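PDB 2CWP: MetRS related protein from Pyrococcus horikoshii, which probably binds tRNA through an OB-fold domain like that appended to methionyl-tRNA synthetases, and so may serve the charging of tRNA with methionine. Local coordinates for residues 46-52 / 80-86; 16-22 / 64-70. All blocks are in the same frame, centred on the assembly; numbering follows the deposited sequence.

The two contacts lie with their centres about 11 Å apart in one tRNA-binding domain of the OB clan, each about 6 Å from the centre of the chain. Their segments alternate in sequence: 16-22, 46-52, 64-70, then 80-86. Contact 2 pairs strands 17-27 and 65-69 within the curled antiparallel sheet, whereas contact 1 lays the strand-turn-strand 80-86 against strand 45-50 of that sheet. The join is direct, since strand 85-86 is the sheet neighbour of 65-69 and M85 O lies 2.9 Å from V69 N, a probable hydrogen bond. L86 also meets F66 and I48 meets F68, consistent with both contacts lining the interior of an OB barrel.

Contact 1 of 2, residues 46-52 / 80-86; sequences RTIVTGI and VESQGML
Q83 holds T47 through backbone and side chain: Q83 N lies 2.7 Å from T47 O in a straight bond (179° at the hydrogen), while the side-chain amide returns to the same residue. Followed outward, Q83 CB lies 3.6 Å from R46 NH2, CG passes near T47 O, CD lies near T47 N, and OE1 takes the T47 N-H on an in-plane lone pair (OE1 to N, 2.9 Å). With CG anti to the carbonyl carbon and the chain extended beyond it, the amide lies alongside strand 46-50. R46 lays one guanidinium face against Q83 O, 3.0 Å above the plane, its plane turned 81° from the amide.

Further along, V49 CG2 packs on V80 CG1 at 3.7 Å. Toward T50 and L86 the backbones part (CA-CA 4.5 Å at I48-S82, 6.4 Å at T50-L86), though I48 still packs on G84 and I52 on L86. Strands 46-50 and 80-82, at 100°, cross rather than pair as sheet neighbours. Q83 OE1 therefore serves T47 N, S82 OG weakly serves V49 N, and waters bridge V49 O to L86 N and T50 OG1 to L86 O, while R46, I48 and T50 bond through their backbones to strand 35-40.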
ATOM      1  N   ARG A  46       1.019  -6.557   8.511  1.00 35.01           N
ATOM      2  CA  ARG A  46       1.775  -5.316   8.610  1.00 31.58           C
ATOM      3  C   ARG A  46       0.861  -4.106   8.684  1.00 30.10           C
ATOM      4  O   ARG A  46      -0.273  -4.132   8.201  1.00 33.72           O
ATOM      5  CB  ARG A  46       2.715  -5.183   7.418  1.00 33.80           C
ATOM      6  CG  ARG A  46       3.365  -6.487   7.052  1.00 42.89           C
ATOM      7  CD  ARG A  46       4.561  -6.289   6.160  1.00 52.43           C
ATOM      8  NE  ARG A  46       5.606  -5.534   6.837  1.00 58.14           N
ATOM      9  CZ  ARG A  46       6.841  -5.417   6.373  1.00 60.54           C
ATOM     10  NH1 ARG A  46       7.168  -6.014   5.234  1.00 62.88           N
ATOM     11  NH2 ARG A  46       7.741  -4.707   7.040  1.00 62.34           N
ATOM     12  N   THR A  47       1.361  -3.049   9.304  1.00 27.82           N
ATOM     13  CA  THR A  47       0.613  -1.816   9.436  1.00 31.50           C
ATOM     14  C   THR A  47       1.157  -0.884   8.388  1.00 31.49           C
ATOM     15  O   THR A  47       2.357  -0.599   8.358  1.00 28.46           O
ATOM     16  CB  THR A  47       0.797  -1.198  10.833  1.00 36.35           C
ATOM     17  OG1 THR A  47       0.263  -2.100  11.810  1.00 36.43           O
ATOM     18  CG2 THR A  47       0.075   0.147  10.937  1.00 31.51           C
ATOM     19  N   ILE A  48       0.272  -0.416   7.518  1.00 32.44           N
ATOM     20  CA  ILE A  48       0.679   0.466   6.444  1.00 30.86           C
ATOM     21  C   ILE A  48      -0.184   1.710   6.350  1.00 33.71           C
ATOM     22  O   ILE A  48      -1.411   1.631   6.304  1.00 34.73           O
ATOM     23  CB  ILE A  48       0.647  -0.286   5.091  1.00 32.78           C
ATOM     24  CG1 ILE A  48       1.758  -1.344   5.082  1.00 35.50           C
ATOM     25  CG2 ILE A  48       0.786   0.702   3.926  1.00 32.22           C
ATOM     26  CD1 ILE A  48       1.766  -2.248   3.870  1.00 20.97           C
ATOM     27  N   VAL A  49       0.477   2.861   6.311  1.00 31.20           N
ATOM     28  CA  VAL A  49      -0.209   4.134   6.202  1.00 30.51           C
ATOM     29  C   VAL A  49      -0.200   4.641   4.751  1.00 28.48           C
ATOM     30  O   VAL A  49       0.810   4.542   4.053  1.00 26.99           O
ATOM     31  CB  VAL A  49       0.463   5.185   7.123  1.00 32.11           C
ATOM     32  CG1 VAL A  49      -0.248   6.526   7.000  1.00 27.43           C
ATOM     33  CG2 VAL A  49       0.444   4.694   8.571  1.00 27.45           C
ATOM     34  N   THR A  50      -1.339   5.162   4.305  1.00 28.86           N
ATOM     35  CA  THR A  50      -1.481   5.733   2.964  1.00 27.81           C
ATOM     36  C   THR A  50      -2.215   7.065   3.155  1.00 27.29           C
ATOM     37  O   THR A  50      -3.080   7.173   4.018  1.00 32.91           O
ATOM     38  CB  THR A  50      -2.305   4.802   2.026  1.00 28.13           C
ATOM     39  OG1 THR A  50      -2.396   5.388   0.724  1.00 24.63           O
ATOM     40  CG2 THR A  50      -3.706   4.590   2.579  1.00 24.89           C
ATOM     41  N   GLY A  51      -1.874   8.083   2.368  1.00 25.83           N
ATOM     42  CA  GLY A  51      -2.521   9.375   2.538  1.00 25.63           C
ATOM     43  C   GLY A  51      -3.439   9.776   1.398  1.00 27.95           C
ATOM     44  O   GLY A  51      -3.266  10.830   0.799  1.00 33.43           O
ATOM     45  N   ILE A  52      -4.444   8.957   1.124  1.00 28.06           N
ATOM     46  CA  ILE A  52      -5.359   9.224   0.023  1.00 24.60           C
ATOM     47  C   ILE A  52      -6.788   9.508   0.469  1.00 29.96           C
ATOM     48  O   ILE A  52      -7.661   9.706  -0.378  1.00 28.99           O
ATOM     49  CB  ILE A  52      -5.375   8.009  -0.948  1.00 26.28           C
ATOM     50  CG1 ILE A  52      -5.853   6.759  -0.196  1.00 25.07           C
ATOM     51  CG2 ILE A  52      -3.974   7.775  -1.511  1.00 21.91           C
ATOM     52  CD1 ILE A  52      -5.641   5.430  -0.934  1.00 28.21           C
ATOM     53  N   VAL A  80       2.316   7.002  13.818  1.00 55.75           N
ATOM     54  CA  VAL A  80       1.974   5.650  13.380  1.00 51.58           C
ATOM     55  C   VAL A  80       3.102   5.023  12.567  1.00 49.93           C
ATOM     56  O   VAL A  80       3.572   5.591  11.581  1.00 46.69           O
ATOM     57  CB  VAL A  80       0.688   5.630  12.533  1.00 49.68           C
ATOM     58  CG1 VAL A  80       0.293   4.196  12.244  1.00 49.54           C
ATOM     59  CG2 VAL A  80      -0.425   6.351  13.256  1.00 45.70           C
ATOM     60  N   GLU A  81       3.526   3.843  12.998  1.00 50.77           N
ATOM     61  CA  GLU A  81       4.602   3.119  12.338  1.00 49.55           C
ATOM     62  C   GLU A  81       4.088   2.448  11.069  1.00 45.91           C
ATOM     63  O   GLU A  81       3.261   1.544  11.131  1.00 45.79           O
ATOM     64  CB  GLU A  81       5.172   2.067  13.303  1.00 53.57           C
ATOM     65  CG  GLU A  81       6.304   1.193  12.760  1.00 59.72           C
ATOM     66  CD  GLU A  81       7.637   1.921  12.673  1.00 64.32           C
ATOM     67  OE1 GLU A  81       7.731   2.890  11.891  1.00 69.15           O
ATOM     68  OE2 GLU A  81       8.592   1.527  13.387  1.00 58.61           O
ATOM     69  N   SER A  82       4.572   2.909   9.919  1.00 43.35           N
ATOM     70  CA  SER A  82       4.184   2.339   8.637  1.00 38.11           C
ATOM     71  C   SER A  82       5.271   1.351   8.194  1.00 38.54           C
ATOM     72  O   SER A  82       6.428   1.725   8.029  1.00 39.17           O
ATOM     73  CB  SER A  82       4.027   3.447   7.596  1.00 35.44           C
ATOM     74  OG  SER A  82       3.778   2.898   6.315  1.00 36.84           O
ATOM     75  N   GLN A  83       4.894   0.094   7.997  1.00 35.15           N
ATOM     76  CA  GLN A  83       5.851  -0.939   7.596  1.00 35.61           C
ATOM     77  C   GLN A  83       5.740  -1.325   6.112  1.00 35.25           C
ATOM     78  O   GLN A  83       5.965  -2.483   5.749  1.00 36.06           O
ATOM     79  CB  GLN A  83       5.635  -2.198   8.442  1.00 35.93           C
ATOM     80  CG  GLN A  83       5.531  -1.968   9.941  1.00 38.59           C
ATOM     81  CD  GLN A  83       5.082  -3.217  10.673  1.00 42.61           C
ATOM     82  OE1 GLN A  83       3.947  -3.668  10.520  1.00 34.80           O
ATOM     83  NE2 GLN A  83       5.977  -3.791  11.466  1.00 50.08           N
ATOM     84  N   GLY A  84       5.389  -0.367   5.267  1.00 32.49           N
ATOM     85  CA  GLY A  84       5.262  -0.647   3.849  1.00 31.29           C
ATOM     86  C   GLY A  84       4.588   0.496   3.131  1.00 28.00           C
ATOM     87  O   GLY A  84       4.432   1.580   3.684  1.00 29.00           O
ATOM     88  N   MET A  85       4.164   0.266   1.896  1.00 27.05           N
ATOM     89  CA  MET A  85       3.524   1.329   1.156  1.00 23.75           C
ATOM     90  C   MET A  85       2.594   0.830   0.054  1.00 22.74           C
ATOM     91  O   MET A  85       2.987   0.019  -0.785  1.00 24.29           O
ATOM     92  CB  MET A  85       4.599   2.237   0.576  1.00 24.56           C
ATOM     93  CG  MET A  85       4.075   3.431  -0.153  1.00 33.72           C
ATOM     94  SD  MET A  85       5.444   4.525  -0.588  1.00 40.68           S
ATOM     95  CE  MET A  85       6.213   3.559  -1.906  1.00 37.05           C
ATOM     96  N   LEU A  86       1.363   1.332   0.074  1.00 20.82           N
ATOM     97  CA  LEU A  86       0.343   0.978  -0.907  1.00 22.82           C
ATOM     98  C   LEU A  86       0.659   1.570  -2.282  1.00 18.83           C
ATOM     99  O   LEU A  86       0.851   2.776  -2.412  1.00 23.18           O
ATOM    100  CB  LEU A  86      -1.022   1.498  -0.446  1.00 21.55           C
ATOM    101  CG  LEU A  86      -2.200   1.335  -1.426  1.00 19.86           C
ATOM    102  CD1 LEU A  86      -2.456  -0.136  -1.677  1.00 16.85           C
ATOM    103  CD2 LEU A  86      -3.463   2.007  -0.865  1.00 21.23           C
TER
HETATM  104  O   HOH W   1       0.957   3.770   1.573  1.00 26.61           O
HETATM  105  O   HOH W   2       3.774   4.134   4.014  1.00 34.64           O
HETATM  106  O   HOH W   3      -0.112   5.055  -0.801  1.00 25.81           O

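Contact 2 of 2, residues 16-22 / 64-70; sequences QMKVGLV and KKFIFVV
F68 brings the edge of its ring down on the backbone of G20, which has no side chain on this face of the sheet, and side-chain packing here is close. CE1 lies 3.4 Å from G20 O, and CD1 comes up beside G20 N and CA. The ring is placed with CG anti to the carbonyl carbon (chi1 -64°), and V22 CG2 meets its edge in plane, 4.0 Å from CZ. The same methyl touches F66 CD1 at 3.7 Å, so one valine branch joins both aromatic side chains. L37 and V39 of strand 35-40 and L86 also pack on F68, while F41 meets it edge-to-face.

The pairing is antiparallel, as expected of an OB-fold barrel. K18 with F68 and G20 with F66 are hydrogen-bonded pairs, each closed by two N-H...O bonds of 2.9 to 3.0 Å between the N and O atoms of its two residues; M17-V69, V19-I67 and L21-K65 are the non-hydrogen-bonded pairs between and beside them. One hydrogen bond at each end, V70 N to Q16 O and V22 N to K64 O, extends the pairing. The short axes meet at 143°, well away from 180°, in keeping with strong barrel twist.

On the other face the side-chain pairs M17-I67, M17-V69 and V19-K65 meet more loosely, at 3.9 to 4.1 Å between their nearest carbons, although L21 CD1 comes within 3.4 Å of K64 O. V19 CG1 rests on the aliphatic part of K65, whose NZ runs on to V105 O and E103 O. Strand 110-111 covers part of this face through V111. At the partly exposed margin, K18 touches V70 CG2 through CG (4.1 Å) and, slightly farther, CD, before its chain leads away.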
ATOM      1  N   GLN A  16      10.856  -5.107  -2.958  1.00 27.70           N
ATOM      2  CA  GLN A  16       9.891  -6.186  -2.878  1.00 32.36           C
ATOM      3  C   GLN A  16       8.466  -5.729  -2.749  1.00 29.28           C
ATOM      4  O   GLN A  16       8.096  -5.075  -1.773  1.00 25.49           O
ATOM      5  CB  GLN A  16      10.209  -7.102  -1.702  1.00 33.80           C
ATOM      6  CG  GLN A  16      11.378  -8.016  -1.953  1.00 39.60           C
ATOM      7  CD  GLN A  16      11.462  -9.083  -0.903  1.00 47.49           C
ATOM      8  OE1 GLN A  16      11.782  -8.807   0.256  1.00 52.37           O
ATOM      9  NE2 GLN A  16      11.153 -10.314  -1.290  1.00 54.61           N
ATOM     10  N   MET A  17       7.670  -6.081  -3.747  1.00 28.49           N
ATOM     11  CA  MET A  17       6.256  -5.744  -3.745  1.00 25.69           C
ATOM     12  C   MET A  17       5.522  -7.073  -3.624  1.00 24.19           C
ATOM     13  O   MET A  17       5.889  -8.051  -4.264  1.00 22.05           O
ATOM     14  CB  MET A  17       5.866  -5.028  -5.041  1.00 20.51           C
ATOM     15  CG  MET A  17       6.580  -3.707  -5.235  1.00 25.51           C
ATOM     16  SD  MET A  17       5.933  -2.702  -6.589  1.00 23.64           S
ATOM     17  CE  MET A  17       6.856  -3.389  -8.017  1.00 21.07           C
ATOM     18  N   LYS A  18       4.505  -7.115  -2.777  1.00 22.73           N
ATOM     19  CA  LYS A  18       3.747  -8.332  -2.604  1.00 21.26           C
ATOM     20  C   LYS A  18       2.272  -7.995  -2.542  1.00 20.88           C
ATOM     21  O   LYS A  18       1.889  -6.865  -2.245  1.00 21.42           O
ATOM     22  CB  LYS A  18       4.141  -9.044  -1.306  1.00 25.08           C
ATOM     23  CG  LYS A  18       5.605  -9.394  -1.195  1.00 31.33           C
ATOM     24  CD  LYS A  18       5.844 -10.303   0.005  1.00 35.99           C
ATOM     25  CE  LYS A  18       7.258 -10.866  -0.011  1.00 43.75           C
ATOM     26  NZ  LYS A  18       7.416 -11.972   0.993  1.00 47.49           N
ATOM     27  N   VAL A  19       1.448  -8.989  -2.827  1.00 16.75           N
ATOM     28  CA  VAL A  19       0.019  -8.814  -2.784  1.00 18.39           C
ATOM     29  C   VAL A  19      -0.382  -8.877  -1.324  1.00 23.28           C
ATOM     30  O   VAL A  19       0.050  -9.787  -0.603  1.00 22.64           O
ATOM     31  CB  VAL A  19      -0.658  -9.931  -3.552  1.00 19.80           C
ATOM     32  CG1 VAL A  19      -2.142  -9.910  -3.306  1.00 18.29           C
ATOM     33  CG2 VAL A  19      -0.331  -9.777  -5.045  1.00 23.62           C
ATOM     34  N   GLY A  20      -1.190  -7.913  -0.886  1.00 20.88           N
ATOM     35  CA  GLY A  20      -1.625  -7.896   0.503  1.00 19.93           C
ATOM     36  C   GLY A  20      -3.115  -7.673   0.627  1.00 22.73           C
ATOM     37  O   GLY A  20      -3.687  -6.921  -0.164  1.00 27.26           O
ATOM     38  N   LEU A  21      -3.750  -8.325   1.605  1.00 25.07           N
ATOM     39  CA  LEU A  21      -5.193  -8.175   1.826  1.00 24.82           C
ATOM     40  C   LEU A  21      -5.448  -7.175   2.939  1.00 21.80           C
ATOM     41  O   LEU A  21      -4.944  -7.331   4.045  1.00 23.78           O
ATOM     42  CB  LEU A  21      -5.830  -9.523   2.202  1.00 25.89           C
ATOM     43  CG  LEU A  21      -7.248  -9.465   2.805  1.00 29.47           C
ATOM     44  CD1 LEU A  21      -8.202  -8.836   1.794  1.00 24.24           C
ATOM     45  CD2 LEU A  21      -7.719 -10.894   3.189  1.00 24.52           C
ATOM     46  N   VAL A  22      -6.225  -6.141   2.648  1.00 24.37           N
ATOM     47  CA  VAL A  22      -6.529  -5.127   3.652  1.00 23.18           C
ATOM     48  C   VAL A  22      -7.580  -5.655   4.632  1.00 24.48           C
ATOM     49  O   VAL A  22      -8.762  -5.724   4.306  1.00 31.36           O
ATOM     50  CB  VAL A  22      -7.043  -3.831   2.989  1.00 25.79           C
ATOM     51  CG1 VAL A  22      -7.415  -2.800   4.061  1.00 19.16           C
ATOM     52  CG2 VAL A  22      -5.969  -3.279   2.056  1.00 21.47           C
ATOM     53  N   LYS A  64     -10.209  -5.721   0.245  1.00 26.15           N
ATOM     54  CA  LYS A  64      -9.555  -5.935  -1.052  1.00 24.21           C
ATOM     55  C   LYS A  64      -8.056  -6.225  -0.968  1.00 23.76           C
ATOM     56  O   LYS A  64      -7.417  -5.979   0.055  1.00 24.43           O
ATOM     57  CB  LYS A  64      -9.740  -4.713  -1.953  1.00 21.76           C
ATOM     58  CG  LYS A  64     -11.121  -4.083  -1.945  1.00 34.60           C
ATOM     59  CD  LYS A  64     -12.198  -5.010  -2.445  1.00 36.84           C
ATOM     60  CE  LYS A  64     -13.092  -4.278  -3.445  1.00 42.38           C
ATOM     61  NZ  LYS A  64     -13.470  -2.921  -2.962  1.00 41.84           N
ATOM     62  N   LYS A  65      -7.511  -6.741  -2.069  1.00 23.59           N
ATOM     63  CA  LYS A  65      -6.088  -7.029  -2.187  1.00 22.62           C
ATOM     64  C   LYS A  65      -5.456  -5.941  -3.054  1.00 22.05           C
ATOM     65  O   LYS A  65      -6.071  -5.487  -4.027  1.00 18.81           O
ATOM     66  CB  LYS A  65      -5.864  -8.388  -2.856  1.00 21.73           C
ATOM     67  CG  LYS A  65      -6.382  -9.554  -2.036  1.00 22.49           C
ATOM     68  CD  LYS A  65      -6.043 -10.888  -2.677  1.00 26.79           C
ATOM     69  CE  LYS A  65      -6.658 -12.014  -1.869  1.00 18.06           C
ATOM     70  NZ  LYS A  65      -6.391 -13.340  -2.477  1.00 27.74           N
ATOM     71  N   PHE A  66      -4.233  -5.542  -2.704  1.00 17.79           N
ATOM     72  CA  PHE A  66      -3.498  -4.523  -3.447  1.00 19.65           C
ATOM     73  C   PHE A  66      -2.004  -4.844  -3.440  1.00 24.87           C
ATOM     74  O   PHE A  66      -1.550  -5.747  -2.727  1.00 16.32           O
ATOM     75  CB  PHE A  66      -3.667  -3.134  -2.822  1.00 18.28           C
ATOM     76  CG  PHE A  66      -5.080  -2.670  -2.750  1.00 22.79           C
ATOM     77  CD1 PHE A  66      -5.825  -2.854  -1.588  1.00 24.15           C
ATOM     78  CD2 PHE A  66      -5.682  -2.072  -3.849  1.00 19.22           C
ATOM     79  CE1 PHE A  66      -7.165  -2.443  -1.523  1.00 31.53           C
ATOM     80  CE2 PHE A  66      -7.019  -1.659  -3.795  1.00 25.49           C
ATOM     81  CZ  PHE A  66      -7.759  -1.846  -2.630  1.00 25.04           C
ATOM     82  N   ILE A  67      -1.257  -4.077  -4.228  1.00 17.20           N
ATOM     83  CA  ILE A  67       0.181  -4.224  -4.311  1.00 18.15           C
ATOM     84  C   ILE A  67       0.788  -3.328  -3.242  1.00 16.98           C
ATOM     85  O   ILE A  67       0.378  -2.181  -3.088  1.00 21.92           O
ATOM     86  CB  ILE A  67       0.698  -3.739  -5.641  1.00 15.86           C
ATOM     87  CG1 ILE A  67      -0.027  -4.469  -6.772  1.00 15.26           C
ATOM     88  CG2 ILE A  67       2.208  -3.909  -5.683  1.00 14.97           C
ATOM     89  CD1 ILE A  67       0.178  -3.804  -8.139  1.00 14.81           C
ATOM     90  N   PHE A  68       1.763  -3.843  -2.512  1.00 19.61           N
ATOM     91  CA  PHE A  68       2.424  -3.068  -1.464  1.00 18.90           C
ATOM     92  C   PHE A  68       3.935  -3.285  -1.547  1.00 22.91           C
ATOM     93  O   PHE A  68       4.384  -4.419  -1.771  1.00 24.63           O
ATOM     94  CB  PHE A  68       1.984  -3.532  -0.059  1.00 21.62           C
ATOM     95  CG  PHE A  68       0.526  -3.313   0.255  1.00 21.70           C
ATOM     96  CD1 PHE A  68      -0.432  -4.248  -0.125  1.00 19.06           C
ATOM     97  CD2 PHE A  68       0.124  -2.196   0.992  1.00 18.14           C
ATOM     98  CE1 PHE A  68      -1.787  -4.086   0.231  1.00 14.15           C
ATOM     99  CE2 PHE A  68      -1.214  -2.018   1.353  1.00 22.13           C
ATOM    100  CZ  PHE A  68      -2.174  -2.967   0.974  1.00 21.49           C
ATOM    101  N   VAL A  69       4.714  -2.213  -1.385  1.00 22.76           N
ATOM    102  CA  VAL A  69       6.176  -2.329  -1.352  1.00 23.97           C
ATOM    103  C   VAL A  69       6.423  -2.630   0.131  1.00 25.49           C
ATOM    104  O   VAL A  69       6.060  -1.811   0.974  1.00 24.04           O
ATOM    105  CB  VAL A  69       6.887  -1.003  -1.653  1.00 25.40           C
ATOM    106  CG1 VAL A  69       8.370  -1.261  -1.784  1.00 22.57           C
ATOM    107  CG2 VAL A  69       6.352  -0.376  -2.898  1.00 30.87           C
ATOM    108  N   VAL A  70       7.050  -3.767   0.442  1.00 27.17           N
ATOM    109  CA  VAL A  70       7.265  -4.180   1.831  1.00 29.54           C
ATOM    110  C   VAL A  70       8.685  -4.210   2.428  1.00 36.81           C
ATOM    111  O   VAL A  70       8.847  -4.557   3.607  1.00 33.17           O
ATOM    112  CB  VAL A  70       6.652  -5.579   2.078  1.00 27.05           C
ATOM    113  CG1 VAL A  70       5.165  -5.568   1.728  1.00 31.94           C
ATOM    114  CG2 VAL A  70       7.394  -6.632   1.253  1.00 24.85           C
TER